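Local coordinates for protein thiaminase-I (Naegleria gruberi, PDB 4HCY) that is a thiaminase-family protein with a two-lobed alpha/beta fold of the periplasmic-binding-protein type and holds 0YN between its lobes, at residues Val11-Tyr16 and Ile46-Phe51; Pro63-Thr68 and Asp263-Asn268. One frame throughout, in Å; residues are numbered along the deposited sequence.

Contact 1 of 2, residues Val11-Tyr16 and Ile46-Phe51; sequences VGLFPY and IEYTEF. With 0YN (2-{4-[(4-amino-2-methylpyrimidin-5-yl)methyl]-3-methylthiophen-2-yl}ethanol), chain G.
Val11 is held to the neighbouring strand on both sides of Tyr48: its N donates to Glu47 O (2.7 Å), and its O accepts from Thr49 N in an almost straight bond of 2.9 Å. The side chain forks. CG2 meets Ile46 CG2 at 3.7 Å, while CB and CG1 lie alongside the Tyr48 ring at its CD1 and CE1 carbons, the two side chains pointing the same way. Gly12 brings its CA within 3.6 Å of Phe51 CB. Leu13 resumes the pairing, donating to Thr49 O and accepting from Phe51 N. Its CD1 reaches Tyr48 CD1 at 4.0 Å, and helix 273-288 packs onto this face through Leu286 and Val282. Phe14 leaves the sheet. Its first side-chain bond points away from 46-51, and with CG anti to the backbone N (chi1 -174°) the ring puts CZ 3.3 Å from N3' of 0YN. Pro15 turns back: CB rests against CB and OE2 of Glu50, and CD lies 3.3 Å from Phe51 O. Tyr16, next along the loop, sets one ring face against the thiophene sulfur, CG 3.8 Å from S1, with its hydroxyl bonded to Asp52 OD1. Two neighbouring parallel strands, 8-13 and 44-50, joined by a connection that includes helix 29-34 as well as the small hairpin 19-21/26-28, form an elaborated beta-alpha-beta crossover; the ligand sits beyond the C-terminal end of strand 8-13, as is common in periplasmic-binding-protein folds.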
# COMPACT_ATOMS: atom_id res chain seq x y z
N VAL A 11 16.68 9.43 -8.47
CA VAL A 11 15.53 8.54 -8.33
C VAL A 11 15.15 8.36 -6.86
O VAL A 11 15.95 7.90 -6.05
CB VAL A 11 15.80 7.16 -8.94
CG1 VAL A 11 14.56 6.29 -8.88
CG2 VAL A 11 16.28 7.30 -10.38
N GLY A 12 13.91 8.72 -6.53
CA GLY A 12 13.41 8.55 -5.18
C GLY A 12 12.57 7.29 -5.05
O GLY A 12 11.51 7.17 -5.67
N LEU A 13 13.05 6.35 -4.24
CA LEU A 13 12.37 5.07 -4.09
C LEU A 13 11.49 5.02 -2.84
O LEU A 13 11.76 5.71 -1.86
CB LEU A 13 13.38 3.92 -4.05
CG LEU A 13 14.28 3.74 -5.27
CD1 LEU A 13 15.21 2.55 -5.08
CD2 LEU A 13 13.45 3.59 -6.53
N PHE A 14 10.44 4.21 -2.90
CA PHE A 14 9.59 3.96 -1.75
C PHE A 14 10.38 3.15 -0.73
O PHE A 14 10.73 2.00 -0.99
CB PHE A 14 8.33 3.20 -2.19
CG PHE A 14 7.32 3.01 -1.09
CD1 PHE A 14 6.42 4.02 -0.79
CD2 PHE A 14 7.25 1.83 -0.38
CE1 PHE A 14 5.48 3.85 0.21
CE2 PHE A 14 6.31 1.65 0.62
CZ PHE A 14 5.43 2.66 0.91
N PRO A 15 10.67 3.75 0.43
CA PRO A 15 11.60 3.18 1.41
C PRO A 15 10.94 2.21 2.41
O PRO A 15 11.66 1.54 3.15
CB PRO A 15 12.10 4.41 2.16
CG PRO A 15 10.92 5.33 2.15
CD PRO A 15 10.18 5.08 0.86
N TYR A 16 9.62 2.16 2.43
CA TYR A 16 8.92 1.33 3.42
C TYR A 16 8.71 -0.10 2.93
O TYR A 16 7.58 -0.52 2.67
CB TYR A 16 7.60 1.98 3.84
CG TYR A 16 7.80 3.32 4.50
CD1 TYR A 16 8.04 3.41 5.87
CD2 TYR A 16 7.76 4.50 3.77
CE1 TYR A 16 8.22 4.64 6.48
CE2 TYR A 16 7.94 5.73 4.37
CZ TYR A 16 8.17 5.79 5.73
OH TYR A 16 8.35 7.01 6.34
N ILE A 46 22.81 7.36 -12.39
CA ILE A 46 21.55 7.17 -11.69
C ILE A 46 21.73 7.10 -10.18
O ILE A 46 22.40 6.20 -9.66
CB ILE A 46 20.83 5.89 -12.18
CG1 ILE A 46 20.92 5.77 -13.70
CG2 ILE A 46 19.38 5.90 -11.72
CD1 ILE A 46 20.25 6.90 -14.45
N GLU A 47 21.12 8.05 -9.47
CA GLU A 47 21.19 8.09 -8.02
C GLU A 47 19.89 7.59 -7.39
O GLU A 47 18.85 8.23 -7.51
CB GLU A 47 21.49 9.51 -7.53
CG GLU A 47 22.87 10.02 -7.90
CD GLU A 47 23.09 11.45 -7.43
OE1 GLU A 47 22.10 12.13 -7.10
OE2 GLU A 47 24.26 11.89 -7.40
N TYR A 48 19.96 6.45 -6.71
CA TYR A 48 18.80 5.91 -6.01
C TYR A 48 18.85 6.29 -4.54
O TYR A 48 19.76 5.91 -3.81
CB TYR A 48 18.75 4.39 -6.15
CG TYR A 48 18.60 3.90 -7.58
CD1 TYR A 48 17.36 3.88 -8.20
CD2 TYR A 48 19.70 3.46 -8.29
CE1 TYR A 48 17.22 3.44 -9.50
CE2 TYR A 48 19.57 3.01 -9.60
CZ TYR A 48 18.33 3.00 -10.19
OH TYR A 48 18.20 2.56 -11.49
N THR A 49 17.85 7.05 -4.10
CA THR A 49 17.73 7.44 -2.70
C THR A 49 16.33 7.16 -2.18
O THR A 49 15.38 7.05 -2.96
CB THR A 49 18.07 8.93 -2.48
OG1 THR A 49 17.31 9.73 -3.40
CG2 THR A 49 19.55 9.18 -2.70
N GLU A 50 16.19 7.06 -0.86
CA GLU A 50 14.89 6.82 -0.25
C GLU A 50 14.06 8.10 -0.22
O GLU A 50 14.50 9.13 0.31
CB GLU A 50 15.07 6.26 1.16
CG GLU A 50 15.80 4.92 1.21
CD GLU A 50 15.87 4.33 2.60
OE1 GLU A 50 16.48 3.26 2.76
OE2 GLU A 50 15.31 4.95 3.54
N PHE A 51 12.86 8.03 -0.78
CA PHE A 51 11.97 9.19 -0.84
C PHE A 51 10.75 8.97 0.04
O PHE A 51 9.84 8.20 -0.30
CB PHE A 51 11.54 9.46 -2.28
CG PHE A 51 10.53 10.56 -2.42
CD1 PHE A 51 10.89 11.88 -2.25
CD2 PHE A 51 9.21 10.26 -2.73
CE1 PHE A 51 9.95 12.89 -2.38
CE2 PHE A 51 8.27 11.27 -2.86
CZ PHE A 51 8.64 12.59 -2.69
C2A 0YN G . 4.04 -1.28 -0.74
C35 0YN G . 1.11 1.66 3.21
C2 0YN G . 3.38 1.97 4.35
S1 0YN G . 4.14 3.01 5.52
C5 0YN G . 2.74 3.98 5.81
C4 0YN G . 1.63 3.47 4.95
C4A 0YN G . 0.25 4.05 4.91
C5A 0YN G . 2.90 5.09 6.82
C5B 0YN G . 1.92 4.90 7.97
O5G 0YN G . 2.23 5.83 9.01
N1' 0YN G . 3.00 -1.07 1.49
C2' 0YN G . 3.27 -0.51 0.29
N3' 0YN G . 2.85 0.75 0.02
C4' 0YN G . 2.16 1.46 0.94
N4' 0YN G . 1.75 2.71 0.66
C5' 0YN G . 1.88 0.89 2.17
C6' 0YN G . 2.32 -0.41 2.42
C3 0YN G . 2.05 2.37 4.16

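Contact 2 of 2, residues Pro63-Thr68 and Asp263-Asn268; sequences PDVFST and DVLALN. With 0YN (2-{4-[(4-amino-2-methylpyrimidin-5-yl)methyl]-3-methylthiophen-2-yl}ethanol), chain G.
Asp263 and Ser67 meet at the end of the strand pair that faces the ligand, where 65-68 arrives and 263-267 departs. Asp263 CB lies 3.9 Å from Ser67 OG and about as far from Thr68 O; that serine hydroxyl has its hydrogen-bonding partner in Gln116 OE1. One bond further out, CG has left the strand partner and lies 3.4 Å from N3' of 0YN. The two carboxylate oxygens then take different partners: OD1 accepts a hydrogen bond from the amino nitrogen N4' at 3.1 Å, while OD2 approaches N3' to 2.9 Å. Chi1 of -62° carries CG to the ligand, and chi2 of -26° turns the carboxylate so that both oxygens reach the aminopyrimidine. Behind this residue runs regular antiparallel pairing, in which Thr68 with Val264 and Phe66 with Ala266 are the hydrogen-bonded pairs, each joined by two N-H to O bonds. Strand 261-267 returns after a long excursion of the chain and inserts, reversed, between strands 65-69 and 114-125, the position of the antiparallel strand in type II periplasmic-binding-protein folds. On one face Val65 CB touches Leu267 CD2 and Ser67 CB touches Leu265 CD2 (3.7 Å), with helix 273-288 packed against the valine and both leucines. On the other, the Phe66 ring centres one face over Ala266 O, and its CE1 is 3.6 Å from Ala266 CB. At the far end Asn268 binds 63-64 twice: its N donates to Asp64 O (2.8 Å), and ND2 donates to Pro63 O from above the carbonyl plane, 52° out of it.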
# COMPACT_ATOMS: atom_id res chain seq x y z
N PRO A 63 12.33 14.97 -6.55
CA PRO A 63 13.46 14.59 -7.40
C PRO A 63 13.03 14.47 -8.86
O PRO A 63 11.92 14.86 -9.20
CB PRO A 63 13.86 13.20 -6.86
CG PRO A 63 13.13 13.05 -5.55
CD PRO A 63 11.88 13.85 -5.71
N ASP A 64 13.91 13.93 -9.71
CA ASP A 64 13.58 13.72 -11.11
C ASP A 64 12.45 12.71 -11.25
O ASP A 64 11.48 12.94 -11.97
CB ASP A 64 14.81 13.26 -11.89
CG ASP A 64 15.90 14.31 -11.95
OD1 ASP A 64 15.56 15.52 -11.98
OD2 ASP A 64 17.09 13.94 -11.97
N VAL A 65 12.59 11.58 -10.56
CA VAL A 65 11.54 10.57 -10.50
C VAL A 65 11.41 10.05 -9.08
O VAL A 65 12.41 9.78 -8.41
CB VAL A 65 11.80 9.41 -11.49
CG1 VAL A 65 13.22 8.88 -11.34
CG2 VAL A 65 10.78 8.30 -11.31
N PHE A 66 10.17 9.92 -8.61
CA PHE A 66 9.91 9.52 -7.23
C PHE A 66 8.77 8.52 -7.12
O PHE A 66 7.87 8.49 -7.96
CB PHE A 66 9.60 10.76 -6.38
CG PHE A 66 8.57 11.67 -6.98
CD1 PHE A 66 7.22 11.46 -6.76
CD2 PHE A 66 8.96 12.73 -7.78
CE1 PHE A 66 6.28 12.29 -7.31
CE2 PHE A 66 8.01 13.57 -8.34
CZ PHE A 66 6.67 13.35 -8.11
N SER A 67 8.82 7.69 -6.08
CA SER A 67 7.76 6.72 -5.82
C SER A 67 6.91 7.19 -4.65
O SER A 67 7.33 7.13 -3.49
CB SER A 67 8.35 5.35 -5.52
OG SER A 67 7.33 4.41 -5.24
N THR A 68 5.70 7.67 -4.95
CA THR A 68 4.81 8.18 -3.91
C THR A 68 3.57 7.31 -3.74
O THR A 68 3.11 6.66 -4.68
CB THR A 68 4.36 9.62 -4.22
OG1 THR A 68 3.39 10.03 -3.25
CG2 THR A 68 3.74 9.70 -5.61
N ASP A 263 1.52 2.46 -4.71
CA ASP A 263 2.66 3.37 -4.86
C ASP A 263 2.89 3.62 -6.35
O ASP A 263 2.84 2.69 -7.16
CB ASP A 263 3.91 2.78 -4.21
CG ASP A 263 3.75 2.58 -2.72
OD1 ASP A 263 2.92 3.30 -2.11
OD2 ASP A 263 4.44 1.71 -2.16
N VAL A 264 3.14 4.87 -6.70
CA VAL A 264 3.23 5.27 -8.10
C VAL A 264 4.54 6.00 -8.41
O VAL A 264 4.87 6.99 -7.77
CB VAL A 264 2.03 6.15 -8.50
CG1 VAL A 264 2.27 6.79 -9.86
CG2 VAL A 264 0.75 5.34 -8.50
N LEU A 265 5.26 5.49 -9.40
CA LEU A 265 6.47 6.16 -9.89
C LEU A 265 6.10 7.31 -10.82
O LEU A 265 5.61 7.09 -11.93
CB LEU A 265 7.37 5.16 -10.62
CG LEU A 265 8.13 4.15 -9.76
CD1 LEU A 265 8.66 3.01 -10.62
CD2 LEU A 265 9.27 4.84 -9.03
N ALA A 266 6.34 8.53 -10.36
CA ALA A 266 5.97 9.72 -11.13
C ALA A 266 7.19 10.49 -11.62
O ALA A 266 8.26 10.42 -11.02
CB ALA A 266 5.06 10.62 -10.31
N LEU A 267 7.02 11.22 -12.72
CA LEU A 267 8.09 12.04 -13.27
C LEU A 267 7.92 13.50 -12.88
O LEU A 267 6.80 14.00 -12.83
CB LEU A 267 8.13 11.91 -14.79
CG LEU A 267 8.39 10.50 -15.34
CD1 LEU A 267 8.52 10.53 -16.85
CD2 LEU A 267 9.64 9.92 -14.70
N ASN A 268 9.03 14.17 -12.60
CA ASN A 268 9.00 15.58 -12.27
C ASN A 268 8.55 16.40 -13.48
O ASN A 268 8.77 16.01 -14.62
CB ASN A 268 10.38 16.05 -11.79
CG ASN A 268 10.32 17.36 -11.03
OD1 ASN A 268 9.54 18.25 -11.36
ND2 ASN A 268 11.15 17.48 -10.00
C2A 0YN G . 4.04 -1.28 -0.74
C35 0YN G . 1.11 1.66 3.21
C2 0YN G . 3.38 1.97 4.35
S1 0YN G . 4.14 3.01 5.52
C5 0YN G . 2.74 3.98 5.81
C4 0YN G . 1.63 3.47 4.95
C4A 0YN G . 0.25 4.05 4.91
C5A 0YN G . 2.90 5.09 6.82
C5B 0YN G . 1.92 4.90 7.97
O5G 0YN G . 2.23 5.83 9.01
N1' 0YN G . 3.00 -1.07 1.49
C2' 0YN G . 3.27 -0.51 0.29
N3' 0YN G . 2.85 0.75 0.02
C4' 0YN G . 2.16 1.46 0.94
N4' 0YN G . 1.75 2.71 0.66
C5' 0YN G . 1.88 0.89 2.17
C6' 0YN G . 2.32 -0.41 2.42
C3 0YN G . 2.05 2.37 4.16

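Overall arrangement
Both contacts are largely buried and belong to one sheet, their centres about 9 Å apart. Strand 8-13 joins them: Gly12 N probably bonds to Val65 O and Gly12 O to Ser67 N, giving the order 44-50, 8-13, 65-69, 261-267. Contact 1 is parallel and lies closer to the surface, with Glu47, Thr49 and Glu50 exposed; contact 2 is antiparallel and more deeply enclosed, with only Pro63 and Asp64 partly exposed. Helix 273-288 packs on one face of both. At the ligand their chemistry diverges, since contact 1 offers aromatic rings while contact 2 offers a carboxylate. The two sets meet directly where Phe14 CD2 packs 3.3 Å from Asp263 OD2.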